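Local structure of trehalose synthase regulatory protein (Candida albicans, 5HUS) at residues N109-A114 and L216-V221; G154-F157 and R163-D166. The protein probably serves as a regulatory subunit of trehalose synthesis, its C-terminal domain having the HAD-type fold of trehalose-phosphate phosphatases. All coordinates share one frame; numbering follows the deposited sequence.

Contact 1: residues N109-A114 and L216-V221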
ATOM      1  N   ASN A 109      -5.628  17.036   7.399  1.00 27.40           N
ATOM      2  CA  ASN A 109      -4.513  16.513   8.174  1.00 36.59           C
ATOM      3  C   ASN A 109      -4.309  15.016   8.004  1.00 29.22           C
ATOM      4  O   ASN A 109      -5.249  14.281   7.722  1.00 30.82           O
ATOM      5  CB  ASN A 109      -4.719  16.834   9.652  1.00 35.49           C
ATOM      6  CG  ASN A 109      -4.618  18.311   9.937  1.00 48.12           C
ATOM      7  OD1 ASN A 109      -3.744  18.996   9.404  1.00 46.27           O
ATOM      8  ND2 ASN A 109      -5.516  18.818  10.770  1.00 43.32           N
ATOM      9  N   TRP A 110      -3.068  14.574   8.181  1.00 22.83           N
ATOM     10  CA  TRP A 110      -2.763  13.153   8.172  1.00 21.65           C
ATOM     11  C   TRP A 110      -3.030  12.526   9.520  1.00 22.99           C
ATOM     12  O   TRP A 110      -2.752  13.118  10.568  1.00 25.69           O
ATOM     13  CB  TRP A 110      -1.300  12.895   7.801  1.00 17.84           C
ATOM     14  CG  TRP A 110      -0.920  13.282   6.417  1.00 20.28           C
ATOM     15  CD1 TRP A 110      -0.482  14.506   5.998  1.00 22.19           C
ATOM     16  CD2 TRP A 110      -0.909  12.433   5.261  1.00 19.54           C
ATOM     17  NE1 TRP A 110      -0.212  14.475   4.649  1.00 22.64           N
ATOM     18  CE2 TRP A 110      -0.464  13.213   4.175  1.00 17.84           C
ATOM     19  CE3 TRP A 110      -1.235  11.090   5.043  1.00 17.85           C
ATOM     20  CZ2 TRP A 110      -0.336  12.695   2.886  1.00 21.39           C
ATOM     21  CZ3 TRP A 110      -1.111  10.575   3.761  1.00 18.64           C
ATOM     22  CH2 TRP A 110      -0.666  11.379   2.697  1.00 21.71           C
ATOM     23  N   ILE A 111      -3.555  11.312   9.473  1.00 20.41           N
ATOM     24  CA  ILE A 111      -3.636  10.444  10.631  1.00 23.56           C
ATOM     25  C   ILE A 111      -2.368   9.620  10.718  1.00 27.38           C
ATOM     26  O   ILE A 111      -1.948   9.017   9.733  1.00 22.88           O
ATOM     27  CB  ILE A 111      -4.833   9.497  10.548  1.00 22.20           C
ATOM     28  CG1 ILE A 111      -6.142  10.284  10.566  1.00 23.11           C
ATOM     29  CG2 ILE A 111      -4.777   8.468  11.682  1.00 19.83           C
ATOM     30  CD1 ILE A 111      -7.338   9.452  10.162  1.00 18.84           C
ATOM     31  N   SER A 112      -1.751   9.599  11.891  1.00 21.76           N
ATOM     32  CA  SER A 112      -0.561   8.785  12.080  1.00 19.54           C
ATOM     33  C   SER A 112      -0.939   7.444  12.700  1.00 24.07           C
ATOM     34  O   SER A 112      -1.201   7.342  13.900  1.00 23.67           O
ATOM     35  CB  SER A 112       0.463   9.515  12.948  1.00 24.19           C
ATOM     36  OG  SER A 112       1.677   8.782  13.016  1.00 27.00           O
ATOM     37  N   LEU A 113      -0.987   6.415  11.862  1.00 22.21           N
ATOM     38  CA  LEU A 113      -1.151   5.056  12.345  1.00 21.84           C
ATOM     39  C   LEU A 113       0.144   4.611  13.018  1.00 19.66           C
ATOM     40  O   LEU A 113       0.124   3.880  14.014  1.00 25.11           O
ATOM     41  CB  LEU A 113      -1.532   4.129  11.189  1.00 19.57           C
ATOM     42  CG  LEU A 113      -2.020   2.718  11.495  1.00 24.46           C
ATOM     43  CD1 LEU A 113      -3.077   2.706  12.591  1.00 26.27           C
ATOM     44  CD2 LEU A 113      -2.568   2.093  10.215  1.00 21.88           C
ATOM     45  N   ALA A 114       1.272   5.058  12.464  1.00 20.01           N
ATOM     46  CA  ALA A 114       2.566   4.887  13.106  1.00 19.60           C
ATOM     47  C   ALA A 114       2.545   5.601  14.453  1.00 24.84           C
ATOM     48  O   ALA A 114       1.986   6.692  14.573  1.00 26.73           O
ATOM     49  CB  ALA A 114       3.686   5.435  12.221  1.00 20.59           C
ATOM     50  N   LEU A 216     -16.923   6.836  10.896  1.00 34.01           N
ATOM     51  CA  LEU A 216     -16.098   7.454  11.933  1.00 28.02           C
ATOM     52  C   LEU A 216     -15.536   8.795  11.493  1.00 36.04           C
ATOM     53  O   LEU A 216     -15.056   8.929  10.368  1.00 37.05           O
ATOM     54  CB  LEU A 216     -14.942   6.535  12.314  1.00 31.07           C
ATOM     55  CG  LEU A 216     -15.267   5.060  12.490  1.00 25.21           C
ATOM     56  CD1 LEU A 216     -14.005   4.285  12.790  1.00 29.19           C
ATOM     57  CD2 LEU A 216     -16.306   4.869  13.593  1.00 29.10           C
ATOM     58  N   ASP A 217     -15.576   9.791  12.369  1.00 35.00           N
ATOM     59  CA  ASP A 217     -14.859  11.022  12.066  1.00 38.90           C
ATOM     60  C   ASP A 217     -13.419  10.906  12.551  1.00 33.56           C
ATOM     61  O   ASP A 217     -13.081  10.022  13.343  1.00 28.40           O
ATOM     62  CB  ASP A 217     -15.549  12.252  12.671  1.00 42.66           C
ATOM     63  CG  ASP A 217     -15.773  12.139  14.163  1.00 46.64           C
ATOM     64  OD1 ASP A 217     -14.934  11.538  14.867  1.00 54.00           O
ATOM     65  OD2 ASP A 217     -16.796  12.673  14.638  1.00 66.35           O
ATOM     66  N   GLN A 218     -12.581  11.814  12.067  1.00 28.40           N
ATOM     67  CA  GLN A 218     -11.146  11.753  12.290  1.00 36.65           C
ATOM     68  C   GLN A 218     -10.782  11.823  13.762  1.00 37.42           C
ATOM     69  O   GLN A 218      -9.896  11.103  14.220  1.00 28.80           O
ATOM     70  CB  GLN A 218     -10.461  12.886  11.533  1.00 34.19           C
ATOM     71  CG  GLN A 218      -8.955  12.827  11.549  1.00 30.88           C
ATOM     72  CD  GLN A 218      -8.369  13.317  10.247  1.00 37.42           C
ATOM     73  OE1 GLN A 218      -8.923  13.066   9.174  1.00 34.17           O
ATOM     74  NE2 GLN A 218      -7.250  14.024  10.330  1.00 33.76           N
ATOM     75  N   LYS A 219     -11.470  12.691  14.498  1.00 33.54           N
ATOM     76  CA  LYS A 219     -11.177  12.871  15.915  1.00 34.82           C
ATOM     77  C   LYS A 219     -11.358  11.566  16.678  1.00 32.01           C
ATOM     78  O   LYS A 219     -10.568  11.247  17.562  1.00 30.14           O
ATOM     79  CB  LYS A 219     -12.057  13.970  16.515  1.00 41.58           C
ATOM     80  CG  LYS A 219     -11.693  15.368  16.032  1.00 51.89           C
ATOM     81  CD  LYS A 219     -12.295  16.445  16.924  1.00 59.61           C
ATOM     82  CE  LYS A 219     -11.878  17.838  16.470  1.00 50.19           C
ATOM     83  NZ  LYS A 219     -10.396  18.018  16.461  1.00 57.06           N
ATOM     84  N   TYR A 220     -12.385  10.801  16.322  1.00 33.96           N
ATOM     85  CA  TYR A 220     -12.605   9.508  16.962  1.00 30.04           C
ATOM     86  C   TYR A 220     -11.452   8.561  16.655  1.00 25.80           C
ATOM     87  O   TYR A 220     -10.924   7.902  17.549  1.00 25.74           O
ATOM     88  CB  TYR A 220     -13.931   8.890  16.509  1.00 29.97           C
ATOM     89  CG  TYR A 220     -14.150   7.485  17.025  1.00 31.32           C
ATOM     90  CD1 TYR A 220     -14.779   7.263  18.243  1.00 38.84           C
ATOM     91  CD2 TYR A 220     -13.730   6.380  16.293  1.00 33.79           C
ATOM     92  CE1 TYR A 220     -14.979   5.979  18.718  1.00 33.47           C
ATOM     93  CE2 TYR A 220     -13.923   5.097  16.759  1.00 35.96           C
ATOM     94  CZ  TYR A 220     -14.550   4.900  17.971  1.00 41.63           C
ATOM     95  OH  TYR A 220     -14.738   3.617  18.430  1.00 41.14           O
ATOM     96  N   VAL A 221     -11.067   8.499  15.384  1.00 24.32           N
ATOM     97  CA  VAL A 221      -9.982   7.627  14.957  1.00 27.06           C
ATOM     98  C   VAL A 221      -8.675   7.978  15.671  1.00 26.23           C
ATOM     99  O   VAL A 221      -7.985   7.097  16.187  1.00 24.76           O
ATOM    100  CB  VAL A 221      -9.770   7.702  13.434  1.00 28.23           C
ATOM    101  CG1 VAL A 221      -8.546   6.894  13.023  1.00 28.77           C
ATOM    102  CG2 VAL A 221     -11.006   7.206  12.710  1.00 28.82           C
TER
HETATM  103  O   HOH W   1      -7.001  12.079   7.581  1.00 23.66           O
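Gln-218 reaches from the first turn of helix 218-223 across to Ile-111 and Asn-109. Its CB points toward 109-114. CG stands anti to the backbone N (chi1 -173°) and lies 3.9 Å from Ile-111 CG1. The chain bends at chi2 (145°), and CD lies 3.8 Å from the same CG1. The isoleucine and glutamine chains run alongside each other, pointing opposite ways. At the tip, NE2 donates to the backbone O of Asn-109 at 3.3 Å. This bond comes from above the carbonyl plane, 63° out of it, and misses the lone pairs. A water lies 2.7 Å from Gln-218 OE1 and 2.8 Å from Asn-109 O, within hydrogen-bonding distance of each. The amide thus meets one carbonyl directly through NE2, with the water between OE1 and that carbonyl. Deeper in, Ile-111 CD1 meets Val-221 CG1 at 4.0 Å, and helix 200-213 packs on Val-221 through Leu-207 and Cys-211. The helix start is capped by Asp-217, whose OD1 accepts from Tyr-220 N at 3.0 Å. The contact joins a short helix to the outermost strand at the antiparallel end of the main sheet, within a Rossmann-like fold of the HAD superfamily.

Contact 2: residues G154-F157 and R163-D166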
ATOM      1  N   GLY A 154      21.577  -0.036  -5.542  1.00 28.18           N
ATOM      2  CA  GLY A 154      22.113   0.954  -6.457  1.00 27.97           C
ATOM      3  C   GLY A 154      23.100   0.327  -7.421  1.00 31.16           C
ATOM      4  O   GLY A 154      22.835  -0.732  -7.991  1.00 33.60           O
ATOM      5  N   LYS A 155      24.256   0.965  -7.568  1.00 35.35           N
ATOM      6  CA  LYS A 155      25.259   0.529  -8.534  1.00 34.88           C
ATOM      7  C   LYS A 155      26.003  -0.724  -8.079  1.00 38.13           C
ATOM      8  O   LYS A 155      26.632  -1.402  -8.891  1.00 42.18           O
ATOM      9  CB  LYS A 155      26.257   1.659  -8.805  1.00 31.92           C
ATOM     10  CG  LYS A 155      27.102   1.453 -10.060  1.00 37.82           C
ATOM     11  CD  LYS A 155      28.175   2.523 -10.192  1.00 45.26           C
ATOM     12  CE  LYS A 155      29.192   2.153 -11.265  1.00 39.83           C
ATOM     13  NZ  LYS A 155      30.453   2.932 -11.127  1.00 55.37           N
ATOM     14  N   SER A 156      25.931  -1.039  -6.788  1.00 30.14           N
ATOM     15  CA  SER A 156      26.608  -2.227  -6.271  1.00 29.81           C
ATOM     16  C   SER A 156      26.049  -3.485  -6.924  1.00 35.01           C
ATOM     17  O   SER A 156      26.739  -4.500  -7.030  1.00 37.46           O
ATOM     18  CB  SER A 156      26.473  -2.321  -4.748  1.00 40.05           C
ATOM     19  OG  SER A 156      25.199  -2.816  -4.370  1.00 35.18           O
ATOM     20  N   PHE A 157      24.799  -3.400  -7.371  1.00 30.32           N
ATOM     21  CA  PHE A 157      24.101  -4.530  -7.976  1.00 34.67           C
ATOM     22  C   PHE A 157      24.695  -4.892  -9.331  1.00 43.11           C
ATOM     23  O   PHE A 157      24.700  -6.060  -9.722  1.00 40.20           O
ATOM     24  CB  PHE A 157      22.613  -4.213  -8.128  1.00 33.12           C
ATOM     25  CG  PHE A 157      21.754  -5.419  -8.376  1.00 37.84           C
ATOM     26  CD1 PHE A 157      21.442  -6.285  -7.340  1.00 48.60           C
ATOM     27  CD2 PHE A 157      21.240  -5.677  -9.637  1.00 51.14           C
ATOM     28  CE1 PHE A 157      20.642  -7.394  -7.560  1.00 52.15           C
ATOM     29  CE2 PHE A 157      20.439  -6.784  -9.863  1.00 49.01           C
ATOM     30  CZ  PHE A 157      20.140  -7.642  -8.824  1.00 52.82           C
ATOM     31  N   ARG A 163      27.662 -10.168  -4.601  1.00 39.59           N
ATOM     32  CA  ARG A 163      28.063  -9.473  -3.383  1.00 43.10           C
ATOM     33  C   ARG A 163      26.921  -8.611  -2.857  1.00 40.87           C
ATOM     34  O   ARG A 163      26.676  -8.551  -1.651  1.00 40.69           O
ATOM     35  CB  ARG A 163      29.297  -8.607  -3.632  1.00 39.06           C
ATOM     36  CG  ARG A 163      29.718  -7.786  -2.427  1.00 37.87           C
ATOM     37  CD  ARG A 163      30.791  -6.774  -2.782  1.00 44.94           C
ATOM     38  NE  ARG A 163      31.177  -5.976  -1.622  1.00 42.00           N
ATOM     39  CZ  ARG A 163      32.113  -5.032  -1.639  1.00 57.88           C
ATOM     40  NH1 ARG A 163      32.765  -4.761  -2.763  1.00 56.76           N
ATOM     41  NH2 ARG A 163      32.396  -4.358  -0.532  1.00 51.30           N
ATOM     42  N   SER A 164      26.229  -7.947  -3.777  1.00 39.90           N
ATOM     43  CA  SER A 164      25.105  -7.090  -3.429  1.00 39.43           C
ATOM     44  C   SER A 164      24.000  -7.884  -2.738  1.00 36.05           C
ATOM     45  O   SER A 164      23.587  -7.545  -1.628  1.00 37.61           O
ATOM     46  CB  SER A 164      24.560  -6.397  -4.677  1.00 38.51           C
ATOM     47  OG  SER A 164      23.556  -5.457  -4.343  1.00 35.34           O
ATOM     48  N   LEU A 165      23.531  -8.944  -3.395  1.00 33.83           N
ATOM     49  CA  LEU A 165      22.487  -9.801  -2.834  1.00 31.24           C
ATOM     50  C   LEU A 165      22.903 -10.408  -1.500  1.00 41.30           C
ATOM     51  O   LEU A 165      22.086 -10.537  -0.583  1.00 30.02           O
ATOM     52  CB  LEU A 165      22.125 -10.919  -3.814  1.00 34.67           C
ATOM     53  CG  LEU A 165      21.330 -10.513  -5.054  1.00 42.16           C
ATOM     54  CD1 LEU A 165      21.260 -11.674  -6.027  1.00 45.96           C
ATOM     55  CD2 LEU A 165      19.935 -10.054  -4.663  1.00 41.02           C
ATOM     56  N   ASP A 166      24.174 -10.790  -1.404  1.00 38.07           N
ATOM     57  CA  ASP A 166      24.716 -11.342  -0.171  1.00 38.38           C
ATOM     58  C   ASP A 166      24.623 -10.318   0.955  1.00 39.59           C
ATOM     59  O   ASP A 166      24.177 -10.634   2.060  1.00 36.26           O
ATOM     60  CB  ASP A 166      26.169 -11.786  -0.370  1.00 36.23           C
ATOM     61  CG  ASP A 166      26.283 -13.098  -1.135  1.00 59.98           C
ATOM     62  OD1 ASP A 166      25.278 -13.536  -1.734  1.00 55.04           O
ATOM     63  OD2 ASP A 166      27.385 -13.686  -1.144  1.00 60.75           O
TER
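The backbones of Phe-157 and Ser-164 come close, with CA atoms 5.3 Å apart, where helix 156-159 faces the first turns of helix 161-179. Two successive helices follow each other closely here, in the smaller alpha/beta part of the chain, the one built on the four-stranded antiparallel sheet. In HAD phosphatases an inserted part of this kind is called a cap. Strand 149-152 of that sheet leads into the helix pair through Gly-154, whose positive phi (55°) suits a glycine.

Two serines face each other at the centre. Ser-164 OG donates to Ser-156 OG at 3.1 Å. Ser-164 holds its OG anti to the backbone N (chi1 -174°), and this carries the hydroxyl across to the shorter helix. Ser-156 OG accepts from Ser-164 OG and in turn donates to the backbone O of Ala-153, just ahead of the shorter helix. One hydroxyl therefore links the end of the incoming strand region to the longer helix. Both serines are buried, so these bonds satisfy polar atoms between the helices. The CB of Ser-164 also rests 3.7 Å from the backbone O of Ser-156.

The apolar side of the contact is carried by Phe-157. Its CB does not point straight at helix 161-179, but the ring comes nearer to it. The ring presents its edge, and both partners lie near its plane. Ser-164 OG sits 3.8 Å from Phe-157 CD1, so the same hydroxyl that bonds Ser-156 also borders the aromatic edge. Asn-191, in the hairpin between strands 184-189 and 192-197, touches Phe-157 as well. Leu-165 meets the edge one atom further along: its CD2 lies 4.0 Å from Phe-157 CE1.

In the fold
The two contacts lie on opposite sides of the chain's centre, with their own centres 39 Å apart and their nearest atoms about 26 Å apart. Both are partly buried and peripheral, contact 1 about 17 Å and contact 2 about 26 Å from the centre of the chain. They share no helix or strand. Contact 1 joins parts 102 residues apart, at the edge of the nine-stranded sheet. Contact 2 is local, with five residues between its segments, beside the four-stranded sheet. The chemistry differs accordingly. Contact 1 pairs an amide-to-carbonyl bond with isoleucine and valine packing; contact 2 joins two serine hydroxyls and sets a leucine against a phenylalanine edge.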